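Local coordinates for segregation and condensation protein B (Mycobacterium tuberculosis, PDB 2Z99), which probably acts in chromosome condensation and partition during cell division, as a winged-helix subunit of the SMC-ScpA-ScpB complex, at residues I65-T70 and W74-R79; L106-Y111 and A122-N127; A130-L135 and G139-V144. One frame throughout, in Å; residues are numbered along the deposited sequence.

Contact 1: I65-T70 and W74-R79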
loop_
_atom_site.group_PDB
_atom_site.type_symbol
_atom_site.label_atom_id
_atom_site.label_comp_id
_atom_site.label_asym_id
_atom_site.label_seq_id
_atom_site.Cartn_x
_atom_site.Cartn_y
_atom_site.Cartn_z
ATOM N N ILE A 65 6.682 2.343 12.493
ATOM C CA ILE A 65 6.450 3.241 11.373
ATOM C C ILE A 65 7.353 4.471 11.460
ATOM O O ILE A 65 7.461 5.111 12.517
ATOM C CB ILE A 65 4.979 3.705 11.341
ATOM C CG1 ILE A 65 4.055 2.492 11.217
ATOM C CG2 ILE A 65 4.761 4.673 10.188
ATOM C CD1 ILE A 65 2.579 2.827 11.312
ATOM N N ASP A 66 8.007 4.791 10.347
ATOM C CA ASP A 66 8.899 5.941 10.279
ATOM C C ASP A 66 8.481 6.847 9.130
ATOM O O ASP A 66 8.618 6.481 7.959
ATOM C CB ASP A 66 10.341 5.498 10.061
ATOM C CG ASP A 66 11.307 6.661 10.085
ATOM O OD1 ASP A 66 10.841 7.801 10.251
ATOM O OD2 ASP A 66 12.528 6.447 9.947
ATOM N N LEU A 67 7.968 8.025 9.482
ATOM C CA LEU A 67 7.520 9.007 8.507
ATOM C C LEU A 67 8.750 9.764 8.031
ATOM O O LEU A 67 9.376 10.487 8.802
ATOM C CB LEU A 67 6.513 9.960 9.156
ATOM C CG LEU A 67 5.837 11.045 8.315
ATOM C CD1 LEU A 67 5.061 10.453 7.135
ATOM C CD2 LEU A 67 4.901 11.822 9.218
ATOM N N ARG A 68 9.113 9.571 6.767
ATOM C CA ARG A 68 10.281 10.234 6.215
ATOM C C ARG A 68 9.942 11.121 5.031
ATOM O O ARG A 68 8.971 10.879 4.311
ATOM C CB ARG A 68 11.337 9.210 5.803
ATOM C CG ARG A 68 12.276 8.808 6.919
ATOM C CD ARG A 68 13.589 8.276 6.369
ATOM N NE ARG A 68 13.421 7.037 5.618
ATOM C CZ ARG A 68 12.987 5.897 6.152
ATOM N NH1 ARG A 68 12.677 5.854 7.442
ATOM N NH2 ARG A 68 12.868 4.800 5.403
ATOM N N HIS A 69 10.749 12.159 4.842
ATOM C CA HIS A 69 10.544 13.095 3.740
ATOM C C HIS A 69 11.605 12.889 2.678
ATOM O O HIS A 69 12.799 12.810 2.985
ATOM C CB HIS A 69 10.608 14.541 4.232
ATOM C CG HIS A 69 10.382 15.553 3.154
ATOM N ND1 HIS A 69 11.318 16.505 2.820
ATOM C CD2 HIS A 69 9.319 15.769 2.344
ATOM C CE1 HIS A 69 10.840 17.266 1.852
ATOM N NE2 HIS A 69 9.628 16.841 1.545
ATOM N N THR A 70 11.154 12.805 1.431
ATOM C CA THR A 70 12.042 12.601 0.294
ATOM C C THR A 70 11.698 13.632 -0.786
ATOM O O THR A 70 10.652 14.283 -0.712
ATOM C CB THR A 70 11.867 11.177 -0.278
ATOM O OG1 THR A 70 12.920 10.899 -1.206
ATOM C CG2 THR A 70 10.526 11.052 -0.993
ATOM N N TRP A 74 6.400 13.247 1.248
ATOM C CA TRP A 74 6.345 12.527 2.522
ATOM C C TRP A 74 5.694 11.157 2.374
ATOM O O TRP A 74 4.753 10.985 1.591
ATOM C CB TRP A 74 5.552 13.316 3.571
ATOM C CG TRP A 74 6.217 14.546 4.100
ATOM C CD1 TRP A 74 6.178 15.802 3.556
ATOM C CD2 TRP A 74 7.026 14.646 5.283
ATOM N NE1 TRP A 74 6.914 16.676 4.329
ATOM C CE2 TRP A 74 7.442 15.992 5.394
ATOM C CE3 TRP A 74 7.437 13.730 6.258
ATOM C CZ2 TRP A 74 8.246 16.444 6.438
ATOM C CZ3 TRP A 74 8.245 14.184 7.304
ATOM C CH2 TRP A 74 8.636 15.528 7.383
ATOM N N ARG A 75 6.166 10.194 3.164
ATOM C CA ARG A 75 5.634 8.839 3.104
ATOM C C ARG A 75 5.981 8.041 4.359
ATOM O O ARG A 75 7.035 8.236 4.946
ATOM C CB ARG A 75 6.212 8.145 1.866
ATOM C CG ARG A 75 5.740 6.727 1.604
ATOM C CD ARG A 75 6.477 6.144 0.388
ATOM N NE ARG A 75 5.803 4.956 -0.132
ATOM C CZ ARG A 75 6.173 4.265 -1.211
ATOM N NH1 ARG A 75 7.242 4.618 -1.931
ATOM N NH2 ARG A 75 5.451 3.212 -1.577
ATOM N N MET A 76 5.086 7.150 4.774
ATOM C CA MET A 76 5.353 6.305 5.937
ATOM C C MET A 76 6.182 5.092 5.516
ATOM O O MET A 76 5.786 4.343 4.620
ATOM C CB MET A 76 4.051 5.809 6.561
ATOM C CG MET A 76 3.187 6.903 7.115
ATOM S SD MET A 76 2.008 6.293 8.280
ATOM C CE MET A 76 0.660 5.923 7.202
ATOM N N TYR A 77 7.331 4.906 6.158
ATOM C CA TYR A 77 8.216 3.784 5.872
ATOM C C TYR A 77 8.349 2.865 7.088
ATOM O O TYR A 77 7.958 3.209 8.205
ATOM C CB TYR A 77 9.628 4.273 5.518
ATOM C CG TYR A 77 9.718 5.115 4.271
ATOM C CD1 TYR A 77 9.007 6.307 4.163
ATOM C CD2 TYR A 77 10.489 4.702 3.182
ATOM C CE1 TYR A 77 9.050 7.071 3.000
ATOM C CE2 TYR A 77 10.542 5.460 2.009
ATOM C CZ TYR A 77 9.818 6.641 1.924
ATOM O OH TYR A 77 9.835 7.382 0.764
ATOM N N THR A 78 8.909 1.685 6.850
ATOM C CA THR A 78 9.176 0.723 7.907
ATOM C C THR A 78 10.492 1.185 8.542
ATOM O O THR A 78 11.468 1.452 7.835
ATOM C CB THR A 78 9.347 -0.677 7.322
ATOM O OG1 THR A 78 8.102 -1.379 7.422
ATOM C CG2 THR A 78 10.464 -1.436 8.035
ATOM N N ARG A 79 10.521 1.300 9.865
ATOM C CA ARG A 79 11.733 1.752 10.534
ATOM C C ARG A 79 12.835 0.719 10.337
ATOM O O ARG A 79 12.616 -0.484 10.503
ATOM C CB ARG A 79 11.453 2.004 12.022
ATOM C CG ARG A 79 12.481 2.892 12.706
ATOM C CD ARG A 79 12.013 3.355 14.093
ATOM N NE ARG A 79 10.895 4.304 14.034
ATOM C CZ ARG A 79 11.014 5.600 13.763
ATOM N NH1 ARG A 79 12.205 6.131 13.530
ATOM N NH2 ARG A 79 9.937 6.365 13.702
HETATM O O HOH W 1 9.261 8.904 12.110
HETATM O O HOH W 2 13.563 2.202 5.790
#

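Contact 2: L106-Y111 and A122-N127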
loop_
_atom_site.group_PDB
_atom_site.type_symbol
_atom_site.label_atom_id
_atom_site.label_comp_id
_atom_site.label_asym_id
_atom_site.label_seq_id
_atom_site.Cartn_x
_atom_site.Cartn_y
_atom_site.Cartn_z
ATOM N N LEU A 106 4.548 -37.715 2.224
ATOM C CA LEU A 106 5.578 -37.380 3.196
ATOM C C LEU A 106 5.549 -38.500 4.226
ATOM O O LEU A 106 6.588 -39.030 4.611
ATOM C CB LEU A 106 5.269 -36.047 3.882
ATOM C CG LEU A 106 6.424 -35.250 4.502
ATOM C CD1 LEU A 106 5.848 -34.387 5.604
ATOM C CD2 LEU A 106 7.505 -36.156 5.071
ATOM N N ALA A 107 4.341 -38.857 4.650
ATOM C CA ALA A 107 4.135 -39.912 5.637
ATOM C C ALA A 107 4.711 -41.236 5.158
ATOM O O ALA A 107 5.282 -41.999 5.945
ATOM C CB ALA A 107 2.659 -40.069 5.928
ATOM N N VAL A 108 4.559 -41.517 3.869
ATOM C CA VAL A 108 5.081 -42.752 3.326
ATOM C C VAL A 108 6.592 -42.803 3.539
ATOM O O VAL A 108 7.118 -43.808 4.007
ATOM C CB VAL A 108 4.739 -42.888 1.817
ATOM C CG1 VAL A 108 5.419 -44.116 1.226
ATOM C CG2 VAL A 108 3.246 -43.000 1.646
ATOM N N VAL A 109 7.285 -41.716 3.207
ATOM C CA VAL A 109 8.732 -41.659 3.378
ATOM C C VAL A 109 9.077 -41.735 4.846
ATOM O O VAL A 109 10.017 -42.419 5.236
ATOM C CB VAL A 109 9.337 -40.352 2.826
ATOM C CG1 VAL A 109 10.781 -40.217 3.283
ATOM C CG2 VAL A 109 9.277 -40.351 1.304
ATOM N N ALA A 110 8.305 -41.028 5.662
ATOM C CA ALA A 110 8.531 -40.993 7.101
ATOM C C ALA A 110 8.457 -42.366 7.751
ATOM O O ALA A 110 9.367 -42.765 8.476
ATOM C CB ALA A 110 7.528 -40.060 7.758
ATOM N N TYR A 111 7.372 -43.085 7.480
ATOM C CA TYR A 111 7.151 -44.406 8.055
ATOM C C TYR A 111 7.936 -45.555 7.422
ATOM O O TYR A 111 8.113 -46.600 8.046
ATOM C CB TYR A 111 5.654 -44.718 8.034
ATOM C CG TYR A 111 4.846 -43.986 9.094
ATOM C CD1 TYR A 111 4.804 -44.454 10.410
ATOM C CD2 TYR A 111 4.101 -42.847 8.776
ATOM C CE1 TYR A 111 4.033 -43.810 11.390
ATOM C CE2 TYR A 111 3.326 -42.191 9.747
ATOM C CZ TYR A 111 3.295 -42.682 11.052
ATOM O OH TYR A 111 2.515 -42.062 12.009
ATOM N N ALA A 122 4.622 -46.496 -6.008
ATOM C CA ALA A 122 3.776 -47.677 -5.972
ATOM C C ALA A 122 2.804 -47.612 -4.802
ATOM O O ALA A 122 1.594 -47.786 -4.979
ATOM C CB ALA A 122 4.622 -48.933 -5.880
ATOM N N VAL A 123 3.332 -47.359 -3.610
ATOM C CA VAL A 123 2.504 -47.261 -2.412
ATOM C C VAL A 123 1.421 -46.192 -2.534
ATOM O O VAL A 123 0.325 -46.360 -2.006
ATOM C CB VAL A 123 3.369 -46.965 -1.165
ATOM C CG1 VAL A 123 2.495 -46.556 0.017
ATOM C CG2 VAL A 123 4.178 -48.193 -0.808
ATOM N N ARG A 124 1.715 -45.093 -3.220
ATOM C CA ARG A 124 0.727 -44.035 -3.378
ATOM C C ARG A 124 -0.199 -44.359 -4.556
ATOM O O ARG A 124 -1.334 -43.877 -4.629
ATOM C CB ARG A 124 1.408 -42.685 -3.630
ATOM C CG ARG A 124 2.080 -42.031 -2.420
ATOM C CD ARG A 124 1.109 -41.231 -1.554
ATOM N NE ARG A 124 0.268 -40.272 -2.293
ATOM C CZ ARG A 124 0.718 -39.316 -3.111
ATOM N NH1 ARG A 124 2.017 -39.166 -3.326
ATOM N NH2 ARG A 124 -0.134 -38.493 -3.708
ATOM N N GLY A 125 0.304 -45.173 -5.476
ATOM C CA GLY A 125 -0.469 -45.544 -6.643
ATOM C C GLY A 125 -0.511 -44.454 -7.690
ATOM O O GLY A 125 -1.450 -44.390 -8.474
ATOM N N VAL A 126 0.506 -43.600 -7.723
ATOM C CA VAL A 126 0.548 -42.506 -8.690
ATOM C C VAL A 126 1.965 -41.948 -8.825
ATOM O O VAL A 126 2.827 -42.231 -8.002
ATOM C CB VAL A 126 -0.367 -41.328 -8.253
ATOM C CG1 VAL A 126 -1.825 -41.753 -8.208
ATOM C CG2 VAL A 126 0.057 -40.838 -6.885
ATOM N N ASN A 127 2.201 -41.152 -9.863
ATOM C CA ASN A 127 3.504 -40.532 -10.065
ATOM C C ASN A 127 3.672 -39.523 -8.918
ATOM O O ASN A 127 2.711 -38.855 -8.533
ATOM C CB ASN A 127 3.522 -39.801 -11.407
ATOM C CG ASN A 127 4.869 -39.194 -11.718
ATOM O OD1 ASN A 127 5.762 -39.878 -12.223
ATOM N ND2 ASN A 127 5.035 -37.909 -11.406
#

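Contact 3: A130-L135 and G139-V144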
loop_
_atom_site.group_PDB
_atom_site.type_symbol
_atom_site.label_atom_id
_atom_site.label_comp_id
_atom_site.label_asym_id
_atom_site.label_seq_id
_atom_site.Cartn_x
_atom_site.Cartn_y
_atom_site.Cartn_z
ATOM N N ALA A 130 6.365 -34.377 -8.675
ATOM C CA ALA A 130 6.038 -33.015 -8.268
ATOM C C ALA A 130 6.099 -32.878 -6.752
ATOM O O ALA A 130 6.701 -31.935 -6.233
ATOM C CB ALA A 130 4.649 -32.625 -8.782
ATOM N N VAL A 131 5.479 -33.821 -6.047
ATOM C CA VAL A 131 5.471 -33.794 -4.594
ATOM C C VAL A 131 6.844 -34.118 -4.018
ATOM O O VAL A 131 7.224 -33.592 -2.975
ATOM C CB VAL A 131 4.439 -34.785 -4.023
ATOM C CG1 VAL A 131 4.589 -34.879 -2.527
ATOM C CG2 VAL A 131 3.042 -34.323 -4.363
ATOM N N MET A 132 7.584 -35.000 -4.679
ATOM C CA MET A 132 8.921 -35.347 -4.203
ATOM C C MET A 132 9.766 -34.085 -4.259
ATOM O O MET A 132 10.432 -33.721 -3.296
ATOM C CB MET A 132 9.557 -36.424 -5.083
ATOM C CG MET A 132 9.071 -37.833 -4.798
ATOM S SD MET A 132 9.314 -38.319 -3.077
ATOM C CE MET A 132 10.915 -39.070 -3.142
ATOM N N ARG A 133 9.712 -33.425 -5.406
ATOM C CA ARG A 133 10.443 -32.192 -5.639
ATOM C C ARG A 133 10.181 -31.176 -4.531
ATOM O O ARG A 133 11.119 -30.734 -3.865
ATOM C CB ARG A 133 10.018 -31.592 -6.971
ATOM C CG ARG A 133 10.864 -30.435 -7.449
ATOM C CD ARG A 133 10.166 -29.697 -8.580
ATOM N NE ARG A 133 9.609 -30.623 -9.560
ATOM C CZ ARG A 133 8.626 -30.310 -10.400
ATOM N NH1 ARG A 133 8.095 -29.092 -10.382
ATOM N NH2 ARG A 133 8.158 -31.219 -11.245
ATOM N N THR A 134 8.919 -30.802 -4.327
ATOM C CA THR A 134 8.622 -29.811 -3.302
ATOM C C THR A 134 9.097 -30.293 -1.935
ATOM O O THR A 134 9.730 -29.544 -1.202
ATOM C CB THR A 134 7.104 -29.435 -3.244
ATOM O OG1 THR A 134 6.347 -30.537 -2.739
ATOM C CG2 THR A 134 6.585 -29.062 -4.622
ATOM N N LEU A 135 8.811 -31.544 -1.592
ATOM C CA LEU A 135 9.256 -32.081 -0.311
ATOM C C LEU A 135 10.764 -31.933 -0.176
ATOM O O LEU A 135 11.270 -31.684 0.915
ATOM C CB LEU A 135 8.890 -33.555 -0.176
ATOM C CG LEU A 135 7.442 -33.899 0.137
ATOM C CD1 LEU A 135 7.327 -35.394 0.300
ATOM C CD2 LEU A 135 7.005 -33.196 1.402
ATOM N N GLY A 139 13.140 -29.129 2.145
ATOM C CA GLY A 139 13.980 -29.828 3.101
ATOM C C GLY A 139 13.288 -30.780 4.053
ATOM O O GLY A 139 13.823 -31.072 5.126
ATOM N N LEU A 140 12.104 -31.266 3.692
ATOM C CA LEU A 140 11.406 -32.210 4.561
ATOM C C LEU A 140 11.958 -33.630 4.408
ATOM O O LEU A 140 11.809 -34.468 5.300
ATOM C CB LEU A 140 9.901 -32.199 4.277
ATOM C CG LEU A 140 9.096 -31.078 4.937
ATOM C CD1 LEU A 140 9.534 -30.920 6.392
ATOM C CD2 LEU A 140 9.317 -29.793 4.183
ATOM N N ILE A 141 12.591 -33.900 3.272
ATOM C CA ILE A 141 13.178 -35.212 3.014
ATOM C C ILE A 141 14.429 -34.961 2.212
ATOM O O ILE A 141 14.628 -33.864 1.697
ATOM C CB ILE A 141 12.245 -36.146 2.172
ATOM C CG1 ILE A 141 12.057 -35.559 0.765
ATOM C CG2 ILE A 141 10.915 -36.356 2.899
ATOM C CD1 ILE A 141 11.268 -36.443 -0.193
ATOM N N THR A 142 15.272 -35.975 2.100
ATOM C CA THR A 142 16.500 -35.834 1.332
ATOM C C THR A 142 17.050 -37.181 0.911
ATOM O O THR A 142 16.653 -38.215 1.443
ATOM C CB THR A 142 17.584 -35.108 2.138
ATOM O OG1 THR A 142 18.675 -34.778 1.269
ATOM C CG2 THR A 142 18.089 -35.993 3.273
ATOM N N GLU A 143 17.963 -37.162 -0.052
ATOM C CA GLU A 143 18.579 -38.390 -0.532
ATOM C C GLU A 143 19.550 -38.909 0.526
ATOM O O GLU A 143 20.407 -38.167 1.008
ATOM C CB GLU A 143 19.323 -38.147 -1.854
ATOM C CG GLU A 143 18.441 -37.639 -2.992
ATOM C CD GLU A 143 18.390 -36.120 -3.073
ATOM O OE1 GLU A 143 18.482 -35.457 -2.012
ATOM O OE2 GLU A 143 18.245 -35.588 -4.200
ATOM N N VAL A 144 19.404 -40.182 0.889
ATOM C CA VAL A 144 20.262 -40.799 1.887
ATOM C C VAL A 144 21.331 -41.680 1.258
ATOM O O VAL A 144 22.507 -41.576 1.599
ATOM C CB VAL A 144 19.442 -41.641 2.869
ATOM C CG1 VAL A 144 20.365 -42.403 3.796
ATOM C CG2 VAL A 144 18.526 -40.739 3.667
#

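Contact 1: I65-T70 and W74-R79
His69 swings its ring to the far side of its CB from the backbone N (chi1 -179°), while Trp74 keeps its own beside the N (chi1 -71°). This sets His69 CB 3.5 Å from the centroid of the Trp74 six-membered ring, a CH-pi contact squarely over the face; the imidazole meets the five-membered ring obliquely, planes 35° apart. On this face Leu67 CG meets Trp74 CE3 at 3.7 Å, and Leu67 and Met76 rest on helix 13-26.

The antiparallel hairpin follows helices 13-26, 33-40 and 44-60, consistent with the wing of an N-terminal winged-helix domain. Asp66 and Tyr77 form a hydrogen-bonded pair, Asp66 N to Tyr77 O at 2.7 Å with Tyr77 N returning to Asp66 O; Arg75 N to Arg68 O continues the ladder.

The face carrying Asp66, Arg68 and Tyr77 is more polar. Arg68 lays its guanidinium obliquely across the Tyr77 ring, and its NH1 forms a salt bridge with Asp66 OD2 (2.6 Å, poor N-H angle). Arg79 NE bonds to Ser63 O. Asp66 OD2 lies well out of the Arg79 guanidinium plane, making their long salt bridge charge-only. Both arginines would favour an ionised Asp66, but only Arg79 reaches it from across; backbone bonds hold the strands.

Contact 2: L106-Y111 and A122-N127
Val108 and Val123 meet tip to tip, and the two valines carry most of this small contact. Val123 presents CG1 to the fork of Val108, 4.0 Å from Val108 CG1 and 4.0 Å from Val108 CG2, so that one methyl faces a pair. Val123 CG1 stands opposite its backbone N (chi1 167°), which carries it out of helix 117-124 toward helix 100-112. Beside this pair the Arg124 chain adds one more touch, its CD 4.2 Å from Val108 CG2. The contact is purely apolar.

One shell out, Arg124 is folded back on itself, and its side chain packs along Ala101, Glu104 and Thr105 of helix 100-112, while Val126 CG2 sits 3.9 Å above its guanidinium, toward the rim of one face. Val123 also leans on Arg112 at the end of that helix. Just beyond, helix 117-124 ends in a Schellman motif: Gly125, with positive phi (77°), is its C-prime residue, Gly125 N reaches back weakly to Ala122 O, and Val126 N bonds to Ser121 O. The chain then turns to enter helix 129-137, so the contact joins what would be the first helix of the helix-turn-helix to the helix before it, as expected for a winged-helix fold.

Val108 is on the side of helix 100-112 turned to helix 117-124. Elsewhere around helix 100-112, Leu106 and Val109 lie against Ile141 of strand 141-146 and Thr157 of strand 153-157, while Leu106 and Ala110 reach Phe161 of helix 159-165.

Contact 3: A130-L135 and G139-V144
Ile141 pushes its CD1 methyl into a hollow on the side of helix 129-137, walled by Leu135 and Met132. The floor is Leu135 CB, 3.7 Å from Ile141 CD1, and Leu135 CD1 closes in at 4.1 Å. Met132, bent at its second and third torsions, closes a neighbouring side; its SD lies 4.0 Å from Ile141 CD1, with CE equally near, and the two side chains cross at about a right angle. Ile141 places CG1 in the crowded position, between its backbone N and carbonyl carbon (chi1 65°), and this directs the methyl at the helix. Leu140 fits less deeply: its CB settles 4.2 Å from Leu135 CD2, while the rest of the side chain goes to Phe161 and Arg164 of helix 159-165.

The backbone makes the turn that aligns these bumps. Gly139, with positive phi, ends the helix in a Schellman motif, and Leu140 N bonds to Leu135 O at 2.9 Å, close to the line of that carbonyl; Ile141 N adds a weak bond to the same oxygen. Thus the chain leaves helix 129-137, the second helix of the helix-turn-helix, and runs straight into strand 141-146, the first strand of the wing of a winged-helix domain. That strand pairs with strand 153-157, Thr142 bonding to Ala156 through the backbone.

On the helix, Val131 O takes two donors from one face of its plane, Leu135 N and Thr134 OG1. Leu135 also packs on Thr105 and Leu106 of helix 100-112, and Met132 reaches Phe155 of the wing.

Contacts 2 and 3 belong to one winged-helix unit: their centres are 12 Å apart and they touch directly, Leu106 CG lying 3.8 Å from Leu135 CD2 and Val109 CG1 3.9 Å from Ile141 CG2. Helix 100-112 is thus shared, meeting 122-127 through Val108 and 130-135 and 139-144 through Leu106 and Val109. Contact 1 lies across the centre of the elongated chain, with centres about 51 Å from contact 2 and 42 Å from contact 3, and touches neither. It is the hairpin that follows the helices of the first half, and, unlike the others, it packs against Glu21, Leu25 and Val26 of the second subunit.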